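Local coordinates for phospholipase C-beta (PLC-beta) (Sepia officinalis, PDB 3QR0), which belongs to the phospholipase C-beta family and combines PH, EF-hand, TIM-barrel and C2 domains in a single calcium-binding chain, at residues A[413-418]-A[467-472]; A[427-432]-A[512-517]. One frame throughout, in Å; residues are numbered along the deposited sequence.

Contact 1: A[413-418]-A[467-472]; sequences ILSFEN and LIKNKK. With CA (calcium ion), chain B.
The phenyl ring of Phe416 and the amide of Asn470 stand steeply to each other, planes 76° apart, with Asn470 OD1 3.3 Å from Phe416 CB. Ile468 meets the ring obliquely, its CG2 3.9 Å from Phe416 CD2, and Leu414 O lies in plane at the ring edge. The amide of Asn418 is turned 69° against that of Asn470; its ND2 donates to Asn470 OD1 over 3.1 Å, tilted from the carbonyl plane. Asn470 ND2 is spent on Lys471 O, so both ends of this amide are held. The backbones pair in parallel: Leu414 N bonds Leu467 O (2.8 Å), Lys469 N bonds Leu414 O, and Phe416 N bonds Lys469 O. Lys469 runs extended until its last torsion (chi4 -61°), which brings NZ within 3.0 Å of Ser415 OG; a water joins NZ to Phe416 O and Lys469 O. Glu417 points away from 467-472, and its OE1 binds the calcium ion at 2.4 Å, beside Asn339, Glu368 and Asp370. Strand 412-418 thus lies between strands 366-372 and 466-469 of the TIM-barrel domain, with helices 422-436 and 512-515 against its Phe416 side.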
ATOM      1  N   ILE A 413       2.559  -0.093 -18.118  1.00 20.98           N
ATOM      2  CA  ILE A 413       1.758  -0.486 -19.271  1.00 20.89           C
ATOM      3  C   ILE A 413       0.543   0.433 -19.335  1.00 20.78           C
ATOM      4  O   ILE A 413      -0.188   0.580 -18.356  1.00 20.04           O
ATOM      5  CB  ILE A 413       1.307  -1.962 -19.168  1.00 21.01           C
ATOM      6  CG1 ILE A 413       2.523  -2.896 -19.162  1.00 21.71           C
ATOM      7  CG2 ILE A 413       0.389  -2.317 -20.337  1.00 21.06           C
ATOM      8  CD1 ILE A 413       2.229  -4.321 -18.635  1.00 22.32           C
ATOM      9  N   LEU A 414       0.340   1.070 -20.482  1.00 21.15           N
ATOM     10  CA  LEU A 414      -0.814   1.937 -20.679  1.00 21.26           C
ATOM     11  C   LEU A 414      -1.835   1.226 -21.546  1.00 21.62           C
ATOM     12  O   LEU A 414      -1.572   0.918 -22.706  1.00 21.92           O
ATOM     13  CB  LEU A 414      -0.404   3.255 -21.329  1.00 21.41           C
ATOM     14  CG  LEU A 414       0.689   4.051 -20.611  1.00 21.65           C
ATOM     15  CD1 LEU A 414       0.952   5.352 -21.351  1.00 20.52           C
ATOM     16  CD2 LEU A 414       0.314   4.323 -19.162  1.00 20.41           C
ATOM     17  N   SER A 415      -2.997   0.956 -20.964  1.00 21.79           N
ATOM     18  CA  SER A 415      -4.096   0.306 -21.660  1.00 22.55           C
ATOM     19  C   SER A 415      -4.943   1.381 -22.335  1.00 23.24           C
ATOM     20  O   SER A 415      -5.664   2.131 -21.666  1.00 23.09           O
ATOM     21  CB  SER A 415      -4.932  -0.525 -20.677  1.00 22.18           C
ATOM     22  OG  SER A 415      -6.042  -1.129 -21.325  1.00 23.65           O
ATOM     23  N   PHE A 416      -4.822   1.467 -23.659  1.00 24.25           N
ATOM     24  CA  PHE A 416      -5.606   2.392 -24.466  1.00 25.06           C
ATOM     25  C   PHE A 416      -6.926   1.747 -24.882  1.00 25.47           C
ATOM     26  O   PHE A 416      -6.944   0.679 -25.487  1.00 26.05           O
ATOM     27  CB  PHE A 416      -4.842   2.809 -25.727  1.00 25.76           C
ATOM     28  CG  PHE A 416      -3.826   3.898 -25.502  1.00 26.92           C
ATOM     29  CD1 PHE A 416      -3.918   5.102 -26.184  1.00 29.01           C
ATOM     30  CD2 PHE A 416      -2.774   3.718 -24.612  1.00 28.09           C
ATOM     31  CE1 PHE A 416      -2.971   6.115 -25.981  1.00 29.61           C
ATOM     32  CE2 PHE A 416      -1.831   4.721 -24.399  1.00 28.31           C
ATOM     33  CZ  PHE A 416      -1.930   5.918 -25.087  1.00 29.26           C
ATOM     34  N   GLU A 417      -8.030   2.397 -24.544  1.00 25.25           N
ATOM     35  CA  GLU A 417      -9.316   2.080 -25.141  1.00 25.75           C
ATOM     36  C   GLU A 417      -9.550   3.203 -26.142  1.00 26.29           C
ATOM     37  O   GLU A 417      -9.912   4.319 -25.774  1.00 26.13           O
ATOM     38  CB  GLU A 417     -10.410   2.022 -24.085  1.00 25.44           C
ATOM     39  CG  GLU A 417     -11.692   1.393 -24.564  1.00 26.20           C
ATOM     40  CD  GLU A 417     -12.831   1.600 -23.585  1.00 26.29           C
ATOM     41  OE1 GLU A 417     -12.694   1.187 -22.415  1.00 25.31           O
ATOM     42  OE2 GLU A 417     -13.858   2.183 -23.988  1.00 27.07           O
ATOM     43  N   ASN A 418      -9.304   2.898 -27.410  1.00 26.84           N
ATOM     44  CA  ASN A 418      -9.159   3.913 -28.446  1.00 27.42           C
ATOM     45  C   ASN A 418     -10.441   4.103 -29.256  1.00 27.70           C
ATOM     46  O   ASN A 418     -10.876   3.193 -29.951  1.00 28.28           O
ATOM     47  CB  ASN A 418      -8.011   3.485 -29.358  1.00 28.00           C
ATOM     48  CG  ASN A 418      -7.435   4.621 -30.157  1.00 29.44           C
ATOM     49  OD1 ASN A 418      -8.091   5.637 -30.397  1.00 30.98           O
ATOM     50  ND2 ASN A 418      -6.191   4.447 -30.602  1.00 31.14           N
ATOM     51  N   LEU A 467       5.076   0.904 -21.928  1.00 23.48           N
ATOM     52  CA  LEU A 467       4.565   0.083 -23.020  1.00 24.01           C
ATOM     53  C   LEU A 467       3.135   0.475 -23.347  1.00 23.96           C
ATOM     54  O   LEU A 467       2.346   0.792 -22.447  1.00 23.37           O
ATOM     55  CB  LEU A 467       4.629  -1.406 -22.670  1.00 24.16           C
ATOM     56  CG  LEU A 467       6.032  -2.010 -22.707  1.00 25.47           C
ATOM     57  CD1 LEU A 467       6.750  -1.730 -21.404  1.00 26.31           C
ATOM     58  CD2 LEU A 467       5.970  -3.514 -22.980  1.00 27.78           C
ATOM     59  N   ILE A 468       2.815   0.461 -24.636  1.00 24.40           N
ATOM     60  CA  ILE A 468       1.493   0.829 -25.112  1.00 24.86           C
ATOM     61  C   ILE A 468       0.713  -0.413 -25.496  1.00 25.06           C
ATOM     62  O   ILE A 468       1.149  -1.181 -26.352  1.00 25.27           O
ATOM     63  CB  ILE A 468       1.550   1.740 -26.361  1.00 25.54           C
ATOM     64  CG1 ILE A 468       2.431   2.966 -26.105  1.00 25.99           C
ATOM     65  CG2 ILE A 468       0.135   2.171 -26.757  1.00 25.68           C
ATOM     66  CD1 ILE A 468       1.981   3.817 -24.942  1.00 25.51           C
ATOM     67  N   LYS A 469      -0.445  -0.583 -24.863  1.00 25.10           N
ATOM     68  CA  LYS A 469      -1.394  -1.633 -25.208  1.00 25.73           C
ATOM     69  C   LYS A 469      -2.520  -0.999 -26.020  1.00 26.64           C
ATOM     70  O   LYS A 469      -3.337  -0.238 -25.492  1.00 26.18           O
ATOM     71  CB  LYS A 469      -1.937  -2.301 -23.942  1.00 25.30           C
ATOM     72  CG  LYS A 469      -3.125  -3.237 -24.160  1.00 25.95           C
ATOM     73  CD  LYS A 469      -3.728  -3.679 -22.833  1.00 26.09           C
ATOM     74  CE  LYS A 469      -5.157  -4.184 -22.995  1.00 26.76           C
ATOM     75  NZ  LYS A 469      -6.098  -3.138 -23.524  1.00 28.59           N
ATOM     76  N   ASN A 470      -2.537  -1.313 -27.310  1.00 27.98           N
ATOM     77  CA  ASN A 470      -3.519  -0.789 -28.249  1.00 29.24           C
ATOM     78  C   ASN A 470      -3.640  -1.766 -29.405  1.00 30.57           C
ATOM     79  O   ASN A 470      -2.691  -2.495 -29.703  1.00 30.38           O
ATOM     80  CB  ASN A 470      -3.078   0.584 -28.762  1.00 29.44           C
ATOM     81  CG  ASN A 470      -4.172   1.313 -29.527  1.00 30.59           C
ATOM     82  OD1 ASN A 470      -4.904   2.122 -28.959  1.00 30.66           O
ATOM     83  ND2 ASN A 470      -4.281   1.038 -30.825  1.00 30.59           N
ATOM     84  N   LYS A 471      -4.804  -1.789 -30.048  1.00 31.96           N
ATOM     85  CA  LYS A 471      -4.996  -2.617 -31.234  1.00 33.68           C
ATOM     86  C   LYS A 471      -3.906  -2.291 -32.249  1.00 35.11           C
ATOM     87  O   LYS A 471      -3.472  -1.139 -32.352  1.00 34.54           O
ATOM     88  CB  LYS A 471      -6.372  -2.371 -31.860  1.00 34.11           C
ATOM     89  CG  LYS A 471      -7.542  -2.893 -31.034  1.00 34.19           C
ATOM     90  CD  LYS A 471      -8.867  -2.253 -31.454  1.00 35.18           C
ATOM     91  CE  LYS A 471      -9.310  -2.693 -32.839  1.00 35.95           C
ATOM     92  NZ  LYS A 471     -10.706  -2.230 -33.133  1.00 36.40           N
ATOM     93  N   LYS A 472      -3.441  -3.313 -32.962  1.00 37.05           N
ATOM     94  CA  LYS A 472      -2.537  -3.111 -34.087  1.00 39.12           C
ATOM     95  C   LYS A 472      -3.366  -3.096 -35.361  1.00 41.34           C
ATOM     96  O   LYS A 472      -4.568  -3.371 -35.327  1.00 41.29           O
ATOM     97  CB  LYS A 472      -1.450  -4.190 -34.135  1.00 39.29           C
ATOM     98  CG  LYS A 472      -0.347  -3.972 -33.098  1.00 38.58           C
ATOM     99  CD  LYS A 472       0.862  -4.881 -33.316  1.00 38.65           C
ATOM    100  CE  LYS A 472       1.813  -4.343 -34.376  1.00 39.35           C
ATOM    101  NZ  LYS A 472       2.585  -3.154 -33.917  1.00 37.62           N
TER
HETATM  102 CA    CA B1000     -12.439   1.946 -20.181  1.00 22.54          CA
HETATM  103  O   HOH W   1      -6.010  -1.651 -25.839  1.00 38.12           O
HETATM  104  O   HOH W   2     -14.891   1.959 -20.005  1.00 20.83           O
HETATM  105  O   HOH W   3     -13.296  -0.061 -19.099  1.00 21.27           O

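Contact 2: A[427-432]-A[512-517]; sequences LLAQYC and EEMSAL
Ala429, Met514 and Leu517 join two helical pieces of the TIM-barrel region: helix 422-436, the crossover helix of a beta-alpha-beta unit, and the short helix 512-515 with the residues after it. Ala429 has the most surface buried, and its small side chain lets the backbones come close, its CA lying 5.5 Å from that of Met514. Its methyl is met from several sides. Glu513 touches it with the base of its side chain, CB to Ala429 CB 3.7 Å, while the carboxylate leads off to a salt bridge with Lys426, one turn earlier on the first helix. Met514 brings its sulfur: SD lies 4.1 Å from Ala429 CB and 3.9 Å from Leu428 CB. The methionine chain is folded rather than extended: the bend at chi2 (-54°) turns SD toward the helix, and the one at chi3 (-61°) sets the terminal methyl beyond it. Leu517, a turn beyond Glu513, uses one branch, its CD1 reaching both Ala429 and Cys432, two residues most of a turn apart on the first helix. Leu428 and Cys432 also pack against Phe393 of helix 393-403, so the first helix is held from a second direction. The join is apolar and largely buried. Leu517 CD1 lies 4.3 Å from Cys432 CB, and Met514 SD stands 3.8 Å from the backbone N of Ala429.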
ATOM      1  N   LEU A 427      -2.485  12.528 -33.264  1.00 29.84           N
ATOM      2  CA  LEU A 427      -2.145  13.392 -32.145  1.00 29.54           C
ATOM      3  C   LEU A 427      -1.854  12.588 -30.880  1.00 28.62           C
ATOM      4  O   LEU A 427      -0.922  12.925 -30.150  1.00 28.91           O
ATOM      5  CB  LEU A 427      -3.249  14.429 -31.904  1.00 29.61           C
ATOM      6  CG  LEU A 427      -3.457  15.398 -33.074  1.00 30.93           C
ATOM      7  CD1 LEU A 427      -4.675  16.279 -32.844  1.00 31.93           C
ATOM      8  CD2 LEU A 427      -2.209  16.252 -33.307  1.00 31.67           C
ATOM      9  N   LEU A 428      -2.625  11.529 -30.624  1.00 28.14           N
ATOM     10  CA  LEU A 428      -2.327  10.622 -29.508  1.00 27.08           C
ATOM     11  C   LEU A 428      -0.886  10.137 -29.606  1.00 27.38           C
ATOM     12  O   LEU A 428      -0.122  10.241 -28.647  1.00 26.79           O
ATOM     13  CB  LEU A 428      -3.251   9.401 -29.493  1.00 26.78           C
ATOM     14  CG  LEU A 428      -4.757   9.571 -29.286  1.00 25.91           C
ATOM     15  CD1 LEU A 428      -5.443   8.215 -29.370  1.00 25.14           C
ATOM     16  CD2 LEU A 428      -5.077  10.250 -27.968  1.00 25.36           C
ATOM     17  N   ALA A 429      -0.528   9.609 -30.776  1.00 28.12           N
ATOM     18  CA  ALA A 429       0.816   9.083 -31.022  1.00 28.67           C
ATOM     19  C   ALA A 429       1.870  10.166 -30.881  1.00 29.07           C
ATOM     20  O   ALA A 429       2.918   9.944 -30.276  1.00 29.16           O
ATOM     21  CB  ALA A 429       0.897   8.453 -32.409  1.00 29.05           C
ATOM     22  N   GLN A 430       1.581  11.340 -31.434  1.00 29.95           N
ATOM     23  CA  GLN A 430       2.492  12.478 -31.357  1.00 30.50           C
ATOM     24  C   GLN A 430       2.767  12.877 -29.909  1.00 29.69           C
ATOM     25  O   GLN A 430       3.922  13.053 -29.523  1.00 29.49           O
ATOM     26  CB  GLN A 430       1.923  13.674 -32.124  1.00 31.36           C
ATOM     27  CG  GLN A 430       2.821  14.898 -32.110  1.00 33.03           C
ATOM     28  CD  GLN A 430       2.205  16.086 -32.824  1.00 35.49           C
ATOM     29  OE1 GLN A 430       1.454  15.933 -33.790  1.00 36.80           O
ATOM     30  NE2 GLN A 430       2.529  17.282 -32.352  1.00 36.80           N
ATOM     31  N   TYR A 431       1.708  13.006 -29.112  1.00 29.14           N
ATOM     32  CA  TYR A 431       1.855  13.442 -27.717  1.00 28.63           C
ATOM     33  C   TYR A 431       2.509  12.379 -26.833  1.00 28.11           C
ATOM     34  O   TYR A 431       3.213  12.721 -25.883  1.00 27.58           O
ATOM     35  CB  TYR A 431       0.516  13.903 -27.124  1.00 28.25           C
ATOM     36  CG  TYR A 431      -0.147  15.049 -27.873  1.00 28.99           C
ATOM     37  CD1 TYR A 431       0.601  16.110 -28.383  1.00 30.98           C
ATOM     38  CD2 TYR A 431      -1.523  15.072 -28.061  1.00 29.37           C
ATOM     39  CE1 TYR A 431      -0.005  17.148 -29.068  1.00 32.23           C
ATOM     40  CE2 TYR A 431      -2.141  16.107 -28.738  1.00 31.10           C
ATOM     41  CZ  TYR A 431      -1.380  17.143 -29.241  1.00 32.47           C
ATOM     42  OH  TYR A 431      -1.989  18.170 -29.923  1.00 34.57           O
ATOM     43  N   CYS A 432       2.285  11.101 -27.142  1.00 28.40           N
ATOM     44  CA  CYS A 432       3.023  10.024 -26.474  1.00 28.34           C
ATOM     45  C   CYS A 432       4.516  10.198 -26.725  1.00 28.83           C
ATOM     46  O   CYS A 432       5.316  10.146 -25.796  1.00 28.42           O
ATOM     47  CB  CYS A 432       2.593   8.644 -26.974  1.00 28.45           C
ATOM     48  SG  CYS A 432       1.005   8.080 -26.330  1.00 28.87           S
ATOM     49  N   GLU A 512      -2.045   3.762 -38.219  1.00 38.93           N
ATOM     50  CA  GLU A 512      -0.695   3.211 -38.310  1.00 39.25           C
ATOM     51  C   GLU A 512       0.256   3.807 -37.262  1.00 38.41           C
ATOM     52  O   GLU A 512       1.122   3.101 -36.749  1.00 38.03           O
ATOM     53  CB  GLU A 512      -0.129   3.384 -39.727  1.00 40.69           C
ATOM     54  CG  GLU A 512       1.212   2.678 -39.947  1.00 42.21           C
ATOM     55  CD  GLU A 512       1.426   2.225 -41.386  1.00 45.13           C
ATOM     56  OE1 GLU A 512       0.984   2.927 -42.323  1.00 47.52           O
ATOM     57  OE2 GLU A 512       2.045   1.157 -41.579  1.00 47.42           O
ATOM     58  N   GLU A 513       0.082   5.084 -36.925  1.00 38.00           N
ATOM     59  CA  GLU A 513       0.942   5.738 -35.924  1.00 37.33           C
ATOM     60  C   GLU A 513       0.753   5.165 -34.518  1.00 35.76           C
ATOM     61  O   GLU A 513       1.709   5.106 -33.745  1.00 35.16           O
ATOM     62  CB  GLU A 513       0.713   7.254 -35.875  1.00 37.78           C
ATOM     63  CG  GLU A 513       1.238   8.023 -37.080  1.00 39.86           C
ATOM     64  CD  GLU A 513       0.249   8.096 -38.231  1.00 42.03           C
ATOM     65  OE1 GLU A 513       0.509   8.882 -39.169  1.00 44.26           O
ATOM     66  OE2 GLU A 513      -0.779   7.379 -38.209  1.00 42.17           O
ATOM     67  N   MET A 514      -0.475   4.767 -34.183  1.00 34.64           N
ATOM     68  CA  MET A 514      -0.739   4.129 -32.888  1.00 33.37           C
ATOM     69  C   MET A 514      -0.313   2.671 -32.924  1.00 32.47           C
ATOM     70  O   MET A 514       0.350   2.198 -32.007  1.00 31.89           O
ATOM     71  CB  MET A 514      -2.217   4.230 -32.488  1.00 33.14           C
ATOM     72  CG  MET A 514      -2.601   5.547 -31.825  1.00 33.98           C
ATOM     73  SD  MET A 514      -1.590   5.968 -30.389  1.00 35.15           S
ATOM     74  CE  MET A 514      -1.940   4.579 -29.308  1.00 34.47           C
ATOM     75  N   SER A 515      -0.697   1.966 -33.982  1.00 32.27           N
ATOM     76  CA  SER A 515      -0.261   0.589 -34.198  1.00 32.07           C
ATOM     77  C   SER A 515       1.258   0.442 -34.034  1.00 31.79           C
ATOM     78  O   SER A 515       1.723  -0.497 -33.386  1.00 31.12           O
ATOM     79  CB  SER A 515      -0.694   0.113 -35.583  1.00 32.90           C
ATOM     80  OG  SER A 515      -0.480  -1.275 -35.746  1.00 33.99           O
ATOM     81  N   ALA A 516       2.011   1.392 -34.595  1.00 31.91           N
ATOM     82  CA  ALA A 516       3.482   1.377 -34.575  1.00 31.97           C
ATOM     83  C   ALA A 516       4.098   1.355 -33.177  1.00 31.02           C
ATOM     84  O   ALA A 516       5.213   0.874 -33.002  1.00 31.11           O
ATOM     85  CB  ALA A 516       4.036   2.579 -35.360  1.00 32.65           C
ATOM     86  N   LEU A 517       3.382   1.877 -32.186  1.00 30.17           N
ATOM     87  CA  LEU A 517       3.891   1.920 -30.813  1.00 29.49           C
ATOM     88  C   LEU A 517       3.659   0.615 -30.035  1.00 28.57           C
ATOM     89  O   LEU A 517       4.185   0.455 -28.935  1.00 28.12           O
ATOM     90  CB  LEU A 517       3.254   3.084 -30.054  1.00 29.15           C
ATOM     91  CG  LEU A 517       3.376   4.465 -30.709  1.00 30.45           C
ATOM     92  CD1 LEU A 517       2.655   5.497 -29.874  1.00 31.09           C
ATOM     93  CD2 LEU A 517       4.838   4.861 -30.920  1.00 32.50           C
TER

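How the contacts relate
The centres of the two contacts are 10 Å apart, and their segments alternate along the chain: 413-418, 427-432, 467-472, 512-517. Strand 412-418, helix 422-436 and strand 466-469 follow one another as a beta-alpha-beta unit, so contact 1 pairs its strands while contact 2 sets helix 512-515 against its helix. The contacts touch directly: Met514 CE packs 3.7 Å from Phe416 CD1, Cys432 SG lies 3.9 Å from Phe416 CZ, and Lys472 NZ probably hydrogen-bonds Ser515 O. Together they form one continuous core in which a piece from the start of the Y region closes over an X-region strand whose Glu417 holds calcium.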